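Local atomic coordinates of pili retraction protein PilT (Thermus thermophilus, PDB entry 5FL3), a protein that binds ADP in a P-loop and probably hydrolyses ATP to power retraction of pili. Residues A[79-84]-A[89-94]; A[152-157]-A[174-179]; A[216-221]-A[256-261]; A[290-295]-A[315-320]. All coordinates share one frame; numbering follows the deposited sequence.

Contact 1 of 4, residues A[79-84]-A[89-94]; sequences DFAYTI and RFRCNL
The antiparallel beta hairpin of strands 78-84 and 88-97 brings F80 opposite C92 and Y82 opposite F90, two hydrogen-bonded pairs whose side chains share one face of the sheet. F80 takes the crowded first torsion (chi1 66°), between its backbone N and carbonyl carbon, which lays the ring across C92: C92 CB sits over the ring face, 3.6 Å from the F80 centroid, while SG approaches obliquely. The flat phenylalanine suits this buried face. F90 CD2 comes to the edge of the Y82 ring, 3.8 Å from Y82 CD2, the two side chains lying side by side. The other face is polar. There R91, bent at chi2 and chi3, forms a side-on salt bridge with D79, two hydrogen bonds to one oxygen: NE lies 3.0 Å and NH2 3.1 Å from D79 OD1. D79 OD2 is met from above its carboxylate plane by N93 ND2 at 3.2 Å. Helix 11-21 covers the aromatic face. The arrangement is a two-stranded antiparallel hairpin whose strand 78-84 closes one side of the six-stranded sheet.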
loop_
_atom_site.group_PDB
_atom_site.type_symbol
_atom_site.label_atom_id
_atom_site.label_comp_id
_atom_site.label_asym_id
_atom_site.label_seq_id
_atom_site.Cartn_x
_atom_site.Cartn_y
_atom_site.Cartn_z
ATOM N N ASP A 79 -7.486 -18.862 9.478
ATOM C CA ASP A 79 -7.454 -17.409 9.382
ATOM C C ASP A 79 -8.683 -16.880 10.103
ATOM O O ASP A 79 -9.783 -17.289 9.782
ATOM C CB ASP A 79 -7.426 -16.971 7.912
ATOM C CG ASP A 79 -7.249 -15.476 7.750
ATOM O OD1 ASP A 79 -7.969 -14.688 8.434
ATOM O OD2 ASP A 79 -6.392 -15.092 6.914
ATOM N N PHE A 80 -8.514 -15.986 11.074
ATOM C CA PHE A 80 -9.676 -15.492 11.823
ATOM C C PHE A 80 -9.522 -14.069 12.406
ATOM O O PHE A 80 -8.415 -13.594 12.686
ATOM C CB PHE A 80 -10.025 -16.483 12.953
ATOM C CG PHE A 80 -8.977 -16.579 14.034
ATOM C CD1 PHE A 80 -7.906 -17.463 13.914
ATOM C CD2 PHE A 80 -9.051 -15.777 15.167
ATOM C CE1 PHE A 80 -6.938 -17.546 14.896
ATOM C CE2 PHE A 80 -8.083 -15.858 16.151
ATOM C CZ PHE A 80 -7.022 -16.747 16.008
ATOM N N ALA A 81 -10.654 -13.395 12.591
ATOM C CA ALA A 81 -10.672 -12.072 13.211
ATOM C C ALA A 81 -10.726 -12.155 14.732
ATOM O O ALA A 81 -11.318 -13.063 15.301
ATOM C CB ALA A 81 -11.851 -11.262 12.695
ATOM N N TYR A 82 -10.112 -11.191 15.394
ATOM C CA TYR A 82 -10.177 -11.138 16.837
ATOM C C TYR A 82 -10.077 -9.691 17.300
ATOM O O TYR A 82 -9.250 -8.927 16.802
ATOM C CB TYR A 82 -9.080 -11.990 17.458
ATOM C CG TYR A 82 -8.919 -11.749 18.938
ATOM C CD1 TYR A 82 -9.777 -12.345 19.859
ATOM C CD2 TYR A 82 -7.912 -10.922 19.417
ATOM C CE1 TYR A 82 -9.638 -12.116 21.207
ATOM C CE2 TYR A 82 -7.765 -10.688 20.766
ATOM C CZ TYR A 82 -8.629 -11.286 21.657
ATOM O OH TYR A 82 -8.470 -11.050 23.003
ATOM N N THR A 83 -10.925 -9.309 18.246
ATOM C CA THR A 83 -10.935 -7.924 18.692
ATOM C C THR A 83 -10.712 -7.758 20.190
ATOM O O THR A 83 -11.316 -8.455 20.996
ATOM C CB THR A 83 -12.246 -7.269 18.333
ATOM O OG1 THR A 83 -12.604 -7.670 17.011
ATOM C CG2 THR A 83 -12.112 -5.753 18.399
ATOM N N ILE A 84 -9.822 -6.847 20.557
ATOM C CA ILE A 84 -9.758 -6.410 21.939
ATOM C C ILE A 84 -10.467 -5.063 22.002
ATOM O O ILE A 84 -9.911 -4.040 21.571
ATOM C CB ILE A 84 -8.326 -6.281 22.458
ATOM C CG1 ILE A 84 -7.565 -7.585 22.266
ATOM C CG2 ILE A 84 -8.323 -5.903 23.937
ATOM C CD1 ILE A 84 -6.126 -7.472 22.697
ATOM N N ARG A 89 -8.248 -4.194 16.335
ATOM C CA ARG A 89 -8.786 -5.315 15.575
ATOM C C ARG A 89 -7.637 -6.034 14.905
ATOM O O ARG A 89 -6.751 -5.387 14.317
ATOM C CB ARG A 89 -9.792 -4.855 14.522
ATOM C CG ARG A 89 -10.932 -4.003 15.045
ATOM C CD ARG A 89 -12.166 -4.212 14.195
ATOM N NE ARG A 89 -13.218 -3.245 14.493
ATOM C CZ ARG A 89 -14.418 -3.241 13.911
ATOM N NH1 ARG A 89 -14.734 -4.168 13.003
ATOM N NH2 ARG A 89 -15.311 -2.314 14.244
ATOM N N PHE A 90 -7.667 -7.367 14.997
ATOM C CA PHE A 90 -6.638 -8.248 14.447
ATOM C C PHE A 90 -7.224 -9.213 13.441
ATOM O O PHE A 90 -8.324 -9.716 13.626
ATOM C CB PHE A 90 -5.948 -9.073 15.549
ATOM C CG PHE A 90 -5.344 -8.255 16.662
ATOM C CD1 PHE A 90 -4.034 -7.782 16.568
ATOM C CD2 PHE A 90 -6.074 -7.977 17.812
ATOM C CE1 PHE A 90 -3.460 -7.028 17.603
ATOM C CE2 PHE A 90 -5.512 -7.216 18.855
ATOM C CZ PHE A 90 -4.203 -6.741 18.743
ATOM N N ARG A 91 -6.484 -9.487 12.374
ATOM C CA ARG A 91 -6.708 -10.702 11.614
ATOM C C ARG A 91 -5.579 -11.646 12.010
ATOM O O ARG A 91 -4.435 -11.230 12.139
ATOM C CB ARG A 91 -6.736 -10.447 10.103
ATOM C CG ARG A 91 -8.046 -9.862 9.578
ATOM C CD ARG A 91 -8.535 -10.605 8.329
ATOM N NE ARG A 91 -9.052 -11.933 8.660
ATOM C CZ ARG A 91 -10.345 -12.244 8.779
ATOM N NH1 ARG A 91 -11.276 -11.327 8.562
ATOM N NH2 ARG A 91 -10.708 -13.486 9.102
ATOM N N CYS A 92 -5.909 -12.911 12.232
ATOM C CA CYS A 92 -4.964 -13.851 12.813
ATOM C C CYS A 92 -4.806 -15.091 11.962
ATOM O O CYS A 92 -5.783 -15.665 11.482
ATOM C CB CYS A 92 -5.402 -14.254 14.229
ATOM S SG CYS A 92 -5.743 -12.840 15.288
ATOM N N ASN A 93 -3.560 -15.503 11.790
ATOM C CA ASN A 93 -3.277 -16.725 11.091
ATOM C C ASN A 93 -2.616 -17.723 12.005
ATOM O O ASN A 93 -1.469 -17.565 12.410
ATOM C CB ASN A 93 -2.419 -16.452 9.868
ATOM C CG ASN A 93 -3.252 -16.246 8.640
ATOM O OD1 ASN A 93 -3.637 -17.213 7.964
ATOM N ND2 ASN A 93 -3.575 -14.984 8.353
ATOM N N LEU A 94 -3.386 -18.745 12.352
ATOM C CA LEU A 94 -2.898 -19.833 13.158
ATOM C C LEU A 94 -2.268 -20.803 12.179
ATOM O O LEU A 94 -2.845 -21.074 11.135
ATOM C CB LEU A 94 -4.040 -20.469 13.957
ATOM C CG LEU A 94 -3.809 -21.619 14.939
ATOM C CD1 LEU A 94 -2.673 -21.313 15.880
ATOM C CD2 LEU A 94 -5.078 -21.862 15.737
#

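Contact 2 of 4, residues A[152-157]-A[174-179]; sequences ALIDHI and FLHKHK
D155 OD1 is gripped by two groups: K179 NZ donates to the syn lone pair of D155 OD1 from 2.7 Å in a salt bridge, and a water, also 2.7 Å from D155 OD1, donates a second hydrogen bond. The same water lies in the plane of the H176 ring, 2.9 Å from H176 ND1, so it links the carboxylate to an imidazole too far away for a direct bond. With CG anti to its backbone N (chi1 -178°), D155 swings its carboxylate off the helix flank toward the loop, and lysine suits the far side because its chain, extended beyond CG, carries the ammonium across the gap. The helix is 146-160, which follows the P-loop (Walker A) that holds ADP; segment 174-179 belongs to the connection between strands 164-169 and 182-187 of the mixed sheet. The preceding residue, I154, makes the apolar half of the contact: its CG2 lies over the H176 ring, 3.8 Å from the centroid and 17° off the normal, a CH-pi contact in which the branched chain crosses the histidine at about a right angle. N158 ties the loop backbone down through hydrogen bonds with K177 O and K179 N.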
loop_
_atom_site.group_PDB
_atom_site.type_symbol
_atom_site.label_atom_id
_atom_site.label_comp_id
_atom_site.label_asym_id
_atom_site.label_seq_id
_atom_site.Cartn_x
_atom_site.Cartn_y
_atom_site.Cartn_z
ATOM N N ALA A 152 -4.953 7.223 3.227
ATOM C CA ALA A 152 -4.981 8.660 3.512
ATOM C C ALA A 152 -5.757 9.319 2.404
ATOM O O ALA A 152 -6.548 10.225 2.636
ATOM C CB ALA A 152 -3.556 9.263 3.608
ATOM N N LEU A 153 -5.527 8.838 1.193
ATOM C CA LEU A 153 -6.178 9.380 0.016
ATOM C C LEU A 153 -7.698 9.119 0.038
ATOM O O LEU A 153 -8.479 9.986 -0.297
ATOM C CB LEU A 153 -5.526 8.792 -1.232
ATOM C CG LEU A 153 -6.154 9.193 -2.546
ATOM C CD1 LEU A 153 -6.162 10.708 -2.616
ATOM C CD2 LEU A 153 -5.390 8.588 -3.702
ATOM N N ILE A 154 -8.113 7.936 0.463
ATOM C CA ILE A 154 -9.529 7.612 0.540
ATOM C C ILE A 154 -10.207 8.443 1.631
ATOM O O ILE A 154 -11.336 8.914 1.473
ATOM C CB ILE A 154 -9.741 6.094 0.824
ATOM C CG1 ILE A 154 -9.294 5.249 -0.370
ATOM C CG2 ILE A 154 -11.187 5.791 1.196
ATOM C CD1 ILE A 154 -9.442 3.784 -0.155
ATOM N N ASP A 155 -9.496 8.614 2.739
ATOM C CA ASP A 155 -9.989 9.350 3.896
ATOM C C ASP A 155 -10.269 10.803 3.543
ATOM O O ASP A 155 -11.217 11.405 4.027
ATOM C CB ASP A 155 -8.961 9.261 5.031
ATOM C CG ASP A 155 -9.412 9.964 6.299
ATOM O OD1 ASP A 155 -10.392 9.499 6.921
ATOM O OD2 ASP A 155 -8.765 10.969 6.683
ATOM N N HIS A 156 -9.427 11.356 2.686
ATOM C CA HIS A 156 -9.554 12.743 2.285
ATOM C C HIS A 156 -10.792 12.960 1.470
ATOM O O HIS A 156 -11.494 13.956 1.645
ATOM C CB HIS A 156 -8.357 13.186 1.468
ATOM C CG HIS A 156 -8.453 14.606 1.019
ATOM N ND1 HIS A 156 -8.248 15.671 1.875
ATOM C CD2 HIS A 156 -8.756 15.140 -0.187
ATOM C CE1 HIS A 156 -8.406 16.798 1.208
ATOM N NE2 HIS A 156 -8.716 16.505 -0.044
ATOM N N ILE A 157 -11.023 12.027 0.550
ATOM C CA ILE A 157 -12.228 11.982 -0.272
ATOM C C ILE A 157 -13.484 11.813 0.600
ATOM O O ILE A 157 -14.474 12.548 0.471
ATOM C CB ILE A 157 -12.129 10.829 -1.295
ATOM C CG1 ILE A 157 -11.070 11.155 -2.344
ATOM C CG2 ILE A 157 -13.470 10.561 -1.954
ATOM C CD1 ILE A 157 -10.743 10.004 -3.240
ATOM N N PHE A 174 -6.931 -1.015 6.395
ATOM C CA PHE A 174 -7.518 0.099 7.138
ATOM C C PHE A 174 -9.036 0.036 7.098
ATOM O O PHE A 174 -9.616 -0.255 6.047
ATOM C CB PHE A 174 -7.051 1.429 6.563
ATOM C CG PHE A 174 -5.624 1.729 6.849
ATOM C CD1 PHE A 174 -5.265 2.386 8.016
ATOM C CD2 PHE A 174 -4.635 1.349 5.959
ATOM C CE1 PHE A 174 -3.945 2.660 8.285
ATOM C CE2 PHE A 174 -3.315 1.618 6.223
ATOM C CZ PHE A 174 -2.966 2.271 7.386
ATOM N N LEU A 175 -9.675 0.308 8.238
ATOM C CA LEU A 175 -11.136 0.403 8.309
ATOM C C LEU A 175 -11.603 1.861 8.243
ATOM O O LEU A 175 -11.217 2.696 9.068
ATOM C CB LEU A 175 -11.655 -0.252 9.580
ATOM C CG LEU A 175 -11.416 -1.750 9.614
ATOM C CD1 LEU A 175 -11.727 -2.294 11.002
ATOM C CD2 LEU A 175 -12.249 -2.442 8.538
ATOM N N HIS A 176 -12.429 2.163 7.251
ATOM C CA HIS A 176 -12.981 3.505 7.108
ATOM C C HIS A 176 -14.388 3.545 7.647
ATOM O O HIS A 176 -15.175 2.616 7.429
ATOM C CB HIS A 176 -13.002 3.949 5.649
ATOM C CG HIS A 176 -11.652 4.032 5.020
ATOM N ND1 HIS A 176 -10.880 5.172 5.066
ATOM C CD2 HIS A 176 -10.938 3.122 4.316
ATOM C CE1 HIS A 176 -9.751 4.962 4.412
ATOM N NE2 HIS A 176 -9.760 3.724 3.952
ATOM N N LYS A 177 -14.715 4.616 8.353
ATOM C CA LYS A 177 -16.105 4.828 8.706
ATOM C C LYS A 177 -16.733 5.773 7.677
ATOM O O LYS A 177 -16.032 6.434 6.920
ATOM C CB LYS A 177 -16.232 5.361 10.132
ATOM C CG LYS A 177 -15.576 6.683 10.353
ATOM C CD LYS A 177 -15.586 7.058 11.817
ATOM C CE LYS A 177 -15.000 8.453 12.026
ATOM N NZ LYS A 177 -15.904 9.525 11.490
ATOM N N HIS A 178 -18.053 5.770 7.614
ATOM C CA HIS A 178 -18.811 6.708 6.793
ATOM C C HIS A 178 -18.545 8.131 7.301
ATOM O O HIS A 178 -18.579 8.395 8.504
ATOM C CB HIS A 178 -20.307 6.324 6.837
ATOM C CG HIS A 178 -21.258 7.402 6.408
ATOM N ND1 HIS A 178 -21.366 7.837 5.100
ATOM C CD2 HIS A 178 -22.189 8.100 7.111
ATOM C CE1 HIS A 178 -22.299 8.772 5.022
ATOM N NE2 HIS A 178 -22.812 8.950 6.231
ATOM N N LYS A 179 -18.192 9.030 6.393
ATOM C CA LYS A 179 -18.103 10.438 6.741
ATOM C C LYS A 179 -18.992 11.184 5.762
ATOM O O LYS A 179 -20.226 11.134 5.891
ATOM C CB LYS A 179 -16.660 10.932 6.718
ATOM C CG LYS A 179 -15.808 10.242 7.793
ATOM C CD LYS A 179 -14.358 10.717 7.801
ATOM C CE LYS A 179 -13.525 9.913 8.804
ATOM N NZ LYS A 179 -12.088 10.295 8.806
HETATM O O HOH W 1 -12.135 7.504 6.239
#

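Contact 3 of 4, residues A[216-221]-A[256-261]; sequences RDRETV and LHEHRQ
R218 and E258 meet in a salt bridge at the protein surface, and across the two segments the whole contact is this one pair of charged ends. Its closer part is the approach of R218 NH2 to E258 OE1, 3.1 Å apart; the partner oxygen is looser, with R218 NH2 standing 3.4 Å from E258 OE2. Both hydrogen bonds are weak, the shorter bent (134°) and the longer straighter (158°). One nitrogen thus straddles both carboxylate oxygens, the guanidinium and carboxylate planes turned 60° apart. Long, flexible residues suit such a gap, since the CA atoms of R218 and E258 are 11.8 Å apart. R218 sets CG anti to the backbone N and then bends at chi2, while E258 runs extended beyond CG. A stronger claim on the arginine comes from its own helix, where NH1 forms a salt bridge with E222, which probably holds the group in place and shares its charge. The tighter packing lies beside the bridge, where R218 rests on F254 and V221 on F253, F254 and I250. R218 stands on the first turn of helix 218-230 and E258 near helix 259-269, with helix 243-251 beside both segments.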
loop_
_atom_site.group_PDB
_atom_site.type_symbol
_atom_site.label_atom_id
_atom_site.label_comp_id
_atom_site.label_asym_id
_atom_site.label_seq_id
_atom_site.Cartn_x
_atom_site.Cartn_y
_atom_site.Cartn_z
ATOM N N ARG A 216 -2.940 -8.010 -10.774
ATOM C CA ARG A 216 -2.016 -9.124 -10.975
ATOM C C ARG A 216 -2.242 -9.757 -12.356
ATOM O O ARG A 216 -1.330 -10.273 -12.987
ATOM C CB ARG A 216 -2.188 -10.144 -9.836
ATOM C CG ARG A 216 -2.543 -9.470 -8.486
ATOM C CD ARG A 216 -2.908 -10.449 -7.361
ATOM N NE ARG A 216 -1.724 -11.027 -6.732
ATOM C CZ ARG A 216 -1.473 -12.334 -6.674
ATOM N NH1 ARG A 216 -2.344 -13.197 -7.200
ATOM N NH2 ARG A 216 -0.357 -12.782 -6.091
ATOM N N ASP A 217 -3.479 -9.668 -12.817
ATOM C CA ASP A 217 -3.897 -10.139 -14.124
ATOM C C ASP A 217 -3.726 -9.099 -15.210
ATOM O O ASP A 217 -3.682 -7.908 -14.930
ATOM C CB ASP A 217 -5.372 -10.524 -14.074
ATOM C CG ASP A 217 -5.602 -11.754 -13.285
ATOM O OD1 ASP A 217 -4.807 -12.694 -13.460
ATOM O OD2 ASP A 217 -6.569 -11.794 -12.493
ATOM N N ARG A 218 -3.684 -9.545 -16.452
ATOM C CA ARG A 218 -3.938 -8.645 -17.559
ATOM C C ARG A 218 -5.419 -8.243 -17.501
ATOM O O ARG A 218 -5.799 -7.099 -17.816
ATOM C CB ARG A 218 -3.594 -9.319 -18.882
ATOM C CG ARG A 218 -4.200 -8.668 -20.082
ATOM C CD ARG A 218 -4.676 -9.711 -21.066
ATOM N NE ARG A 218 -5.037 -9.076 -22.325
ATOM C CZ ARG A 218 -6.215 -8.506 -22.544
ATOM N NH1 ARG A 218 -7.131 -8.526 -21.577
ATOM N NH2 ARG A 218 -6.480 -7.929 -23.719
ATOM N N GLU A 219 -6.237 -9.204 -17.074
ATOM C CA GLU A 219 -7.683 -9.044 -16.998
ATOM C C GLU A 219 -8.031 -7.907 -16.054
ATOM O O GLU A 219 -8.782 -6.994 -16.414
ATOM C CB GLU A 219 -8.355 -10.342 -16.530
ATOM C CG GLU A 219 -8.351 -11.499 -17.537
ATOM C CD GLU A 219 -6.972 -12.134 -17.767
ATOM O OE1 GLU A 219 -6.095 -12.020 -16.884
ATOM O OE2 GLU A 219 -6.770 -12.759 -18.835
ATOM N N THR A 220 -7.474 -7.967 -14.849
ATOM C CA THR A 220 -7.650 -6.917 -13.855
ATOM C C THR A 220 -7.043 -5.572 -14.284
ATOM O O THR A 220 -7.640 -4.521 -14.047
ATOM C CB THR A 220 -7.044 -7.335 -12.522
ATOM O OG1 THR A 220 -7.584 -8.608 -12.149
ATOM C CG2 THR A 220 -7.388 -6.338 -11.460
ATOM N N VAL A 221 -5.870 -5.589 -14.917
ATOM C CA VAL A 221 -5.241 -4.333 -15.338
ATOM C C VAL A 221 -6.112 -3.667 -16.399
ATOM O O VAL A 221 -6.366 -2.457 -16.347
ATOM C CB VAL A 221 -3.783 -4.550 -15.884
ATOM C CG1 VAL A 221 -3.273 -3.327 -16.629
ATOM C CG2 VAL A 221 -2.834 -4.899 -14.756
ATOM N N LEU A 256 1.940 -8.460 -27.501
ATOM C CA LEU A 256 2.681 -7.424 -28.213
ATOM C C LEU A 256 1.855 -6.673 -29.259
ATOM O O LEU A 256 2.038 -5.464 -29.456
ATOM C CB LEU A 256 3.902 -8.053 -28.880
ATOM C CG LEU A 256 5.107 -7.145 -29.108
ATOM C CD1 LEU A 256 6.276 -8.067 -29.345
ATOM C CD2 LEU A 256 4.937 -6.166 -30.281
ATOM N N HIS A 257 0.964 -7.389 -29.947
ATOM C CA HIS A 257 0.184 -6.781 -31.023
ATOM C C HIS A 257 -0.879 -5.804 -30.500
ATOM O O HIS A 257 -1.419 -5.003 -31.261
ATOM C CB HIS A 257 -0.465 -7.868 -31.895
ATOM C CG HIS A 257 -1.490 -8.697 -31.186
ATOM N ND1 HIS A 257 -1.163 -9.636 -30.230
ATOM C CD2 HIS A 257 -2.841 -8.739 -31.306
ATOM C CE1 HIS A 257 -2.267 -10.215 -29.787
ATOM N NE2 HIS A 257 -3.299 -9.688 -30.423
ATOM N N GLU A 258 -1.159 -5.858 -29.200
ATOM C CA GLU A 258 -2.125 -4.951 -28.578
ATOM C C GLU A 258 -1.501 -3.667 -28.025
ATOM O O GLU A 258 -2.217 -2.718 -27.698
ATOM C CB GLU A 258 -2.856 -5.652 -27.442
ATOM C CG GLU A 258 -3.689 -6.814 -27.858
ATOM C CD GLU A 258 -4.590 -7.264 -26.737
ATOM O OE1 GLU A 258 -5.152 -6.380 -26.049
ATOM O OE2 GLU A 258 -4.730 -8.492 -26.532
ATOM N N HIS A 259 -0.173 -3.635 -27.933
ATOM C CA HIS A 259 0.514 -2.598 -27.166
ATOM C C HIS A 259 0.192 -1.143 -27.494
ATOM O O HIS A 259 0.151 -0.317 -26.575
ATOM C CB HIS A 259 2.026 -2.799 -27.264
ATOM C CG HIS A 259 2.531 -3.905 -26.394
ATOM N ND1 HIS A 259 3.867 -4.079 -26.097
ATOM C CD2 HIS A 259 1.869 -4.887 -25.739
ATOM C CE1 HIS A 259 4.006 -5.129 -25.308
ATOM N NE2 HIS A 259 2.810 -5.637 -25.076
ATOM N N ARG A 260 -0.045 -0.776 -28.747
ATOM C CA ARG A 260 -0.299 0.649 -28.916
ATOM C C ARG A 260 -1.754 0.977 -28.540
ATOM O O ARG A 260 -2.069 2.120 -28.209
ATOM C CB ARG A 260 0.031 1.144 -30.320
ATOM C CG ARG A 260 -0.053 2.682 -30.408
ATOM C CD ARG A 260 0.269 3.186 -31.809
ATOM N NE ARG A 260 -0.606 2.547 -32.787
ATOM C CZ ARG A 260 -0.190 1.581 -33.601
ATOM N NH1 ARG A 260 1.069 1.172 -33.570
ATOM N NH2 ARG A 260 -1.022 1.028 -34.445
ATOM N N GLN A 261 -2.630 -0.027 -28.546
ATOM C CA GLN A 261 -3.962 0.146 -27.969
ATOM C C GLN A 261 -3.807 0.452 -26.492
ATOM O O GLN A 261 -4.404 1.392 -25.976
ATOM C CB GLN A 261 -4.845 -1.094 -28.158
ATOM C CG GLN A 261 -5.447 -1.224 -29.544
ATOM C CD GLN A 261 -6.082 0.076 -30.026
ATOM O OE1 GLN A 261 -5.427 0.890 -30.679
ATOM N NE2 GLN A 261 -7.364 0.270 -29.715
#

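Contact 4 of 4, residues A[290-295]-A[315-320]; sequences ALEILI and EAMMEG
M317, near the end of helix 313-318, reaches onto edge strand 287-295 of the mixed seven-stranded sheet, joining helix to sheet in the P-loop NTPase fold. Its CB leaves the helix toward the strand. The next atom, CG, comes down on the backbone, 3.4 Å from I293 O, and also nears L294 CD1. M317 SD then sits in a corner formed by L294 CB, 4.0 Å away, and the side chain of E292, two residues earlier on the strand, whose CG and OE2 are each 3.7 Å from the sulfur. A bend at chi3 (-70°) turns the terminal CE beside the glutamate. Methionine suits this buried place, since an unbranched, pliable chain can lie across the strand, crossing both E292 and L294 at about a right angle. The carboxylate that M317 touches is already committed elsewhere: E292 OE1 accepts from F328 N and OE2 from A243 N, bonds that satisfy a buried acid. L294 packs on I247 and V300 as well. At the tip, M317 CE ends 3.8 Å from E292 OE2.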
loop_
_atom_site.group_PDB
_atom_site.type_symbol
_atom_site.label_atom_id
_atom_site.label_comp_id
_atom_site.label_asym_id
_atom_site.label_seq_id
_atom_site.Cartn_x
_atom_site.Cartn_y
_atom_site.Cartn_z
ATOM N N ALA A 290 10.486 8.197 0.559
ATOM C CA ALA A 290 11.062 8.667 -0.684
ATOM C C ALA A 290 9.984 8.505 -1.733
ATOM O O ALA A 290 9.447 7.409 -1.894
ATOM C CB ALA A 290 12.299 7.876 -1.049
ATOM N N LEU A 291 9.676 9.582 -2.452
ATOM C CA LEU A 291 8.490 9.615 -3.296
ATOM C C LEU A 291 8.769 10.261 -4.647
ATOM O O LEU A 291 9.326 11.372 -4.722
ATOM C CB LEU A 291 7.368 10.352 -2.566
ATOM C CG LEU A 291 6.105 10.609 -3.365
ATOM C CD1 LEU A 291 5.483 9.286 -3.805
ATOM C CD2 LEU A 291 5.121 11.412 -2.546
ATOM N N GLU A 292 8.425 9.530 -5.708
ATOM C CA GLU A 292 8.491 10.041 -7.077
ATOM C C GLU A 292 7.072 10.255 -7.607
ATOM O O GLU A 292 6.231 9.361 -7.488
ATOM C CB GLU A 292 9.258 9.085 -7.976
ATOM C CG GLU A 292 9.260 9.452 -9.429
ATOM C CD GLU A 292 10.186 8.546 -10.211
ATOM O OE1 GLU A 292 11.365 8.459 -9.816
ATOM O OE2 GLU A 292 9.756 7.915 -11.204
ATOM N N ILE A 293 6.819 11.429 -8.193
ATOM C CA ILE A 293 5.495 11.793 -8.704
ATOM C C ILE A 293 5.489 12.050 -10.202
ATOM O O ILE A 293 6.134 12.983 -10.678
ATOM C CB ILE A 293 4.955 13.047 -7.997
ATOM C CG1 ILE A 293 5.025 12.856 -6.480
ATOM C CG2 ILE A 293 3.546 13.373 -8.426
ATOM C CD1 ILE A 293 4.621 14.066 -5.688
ATOM N N LEU A 294 4.759 11.212 -10.943
ATOM C CA LEU A 294 4.433 11.505 -12.334
ATOM C C LEU A 294 2.994 11.972 -12.437
ATOM O O LEU A 294 2.078 11.233 -12.103
ATOM C CB LEU A 294 4.655 10.284 -13.224
ATOM C CG LEU A 294 4.163 10.436 -14.665
ATOM C CD1 LEU A 294 4.757 11.683 -15.274
ATOM C CD2 LEU A 294 4.522 9.236 -15.511
ATOM N N ILE A 295 2.781 13.204 -12.870
ATOM C CA ILE A 295 1.426 13.684 -13.086
ATOM C C ILE A 295 1.139 13.693 -14.573
ATOM O O ILE A 295 1.926 14.213 -15.363
ATOM C CB ILE A 295 1.204 15.076 -12.505
ATOM C CG1 ILE A 295 1.408 15.058 -10.990
ATOM C CG2 ILE A 295 -0.196 15.557 -12.820
ATOM C CD1 ILE A 295 0.306 14.396 -10.239
ATOM N N GLU A 315 12.770 13.679 -17.802
ATOM C CA GLU A 315 12.994 15.105 -17.930
ATOM C C GLU A 315 11.718 15.841 -17.518
ATOM O O GLU A 315 11.772 16.848 -16.813
ATOM C CB GLU A 315 13.439 15.441 -19.368
ATOM C CG GLU A 315 14.828 14.842 -19.777
ATOM C CD GLU A 315 14.804 13.347 -20.228
ATOM O OE1 GLU A 315 13.732 12.710 -20.233
ATOM O OE2 GLU A 315 15.881 12.793 -20.558
ATOM N N ALA A 316 10.574 15.291 -17.914
ATOM C CA ALA A 316 9.269 15.858 -17.599
ATOM C C ALA A 316 9.046 15.992 -16.102
ATOM O O ALA A 316 8.515 17.001 -15.624
ATOM C CB ALA A 316 8.174 15.004 -18.208
ATOM N N MET A 317 9.442 14.959 -15.366
ATOM C CA MET A 317 9.315 14.956 -13.917
ATOM C C MET A 317 10.266 15.961 -13.259
ATOM O O MET A 317 9.869 16.740 -12.375
ATOM C CB MET A 317 9.562 13.544 -13.372
ATOM C CG MET A 317 8.302 12.688 -13.341
ATOM S SD MET A 317 8.564 11.013 -12.755
ATOM C CE MET A 317 9.498 10.343 -14.122
ATOM N N MET A 318 11.518 15.947 -13.705
ATOM C CA MET A 318 12.533 16.820 -13.139
ATOM C C MET A 318 12.207 18.299 -13.315
ATOM O O MET A 318 12.665 19.127 -12.543
ATOM C CB MET A 318 13.884 16.493 -13.752
ATOM C CG MET A 318 14.310 15.070 -13.475
ATOM S SD MET A 318 15.945 14.671 -14.102
ATOM C CE MET A 318 16.954 15.758 -13.099
ATOM N N GLU A 319 11.397 18.624 -14.317
ATOM C CA GLU A 319 11.007 20.004 -14.556
ATOM C C GLU A 319 9.529 20.238 -14.246
ATOM O O GLU A 319 8.989 21.317 -14.507
ATOM C CB GLU A 319 11.283 20.386 -16.009
ATOM C CG GLU A 319 12.752 20.375 -16.423
ATOM C CD GLU A 319 12.937 19.929 -17.883
ATOM O OE1 GLU A 319 12.099 20.294 -18.758
ATOM O OE2 GLU A 319 13.919 19.194 -18.153
ATOM N N GLY A 320 8.867 19.226 -13.698
ATOM C CA GLY A 320 7.420 19.277 -13.576
ATOM C C GLY A 320 6.871 19.789 -12.262
ATOM O O GLY A 320 5.673 19.683 -12.005
#

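How the contacts relate
Contact 1 belongs to the antiparallel N-terminal sheet, while contacts 2, 3 and 4 lie in the part of the chain built round the mixed P-loop sheet. The two parts meet where R89 CD of contact 1 packs on L175 CD1 of contact 2, 3.8 Å apart, although the centres are about 22 Å from each other. The side chains of F90, H176 and I293 stand about 13, 11 and 12 Å from the bound ADP, whose pocket includes S25 as well as the P-loop residues. Contact 4 is on the opposite side of the chain's centre from contact 1, about 40 Å centre to centre. Contact 3 lies away from the nucleotide, its nearest atoms about 15 Å from each of the others.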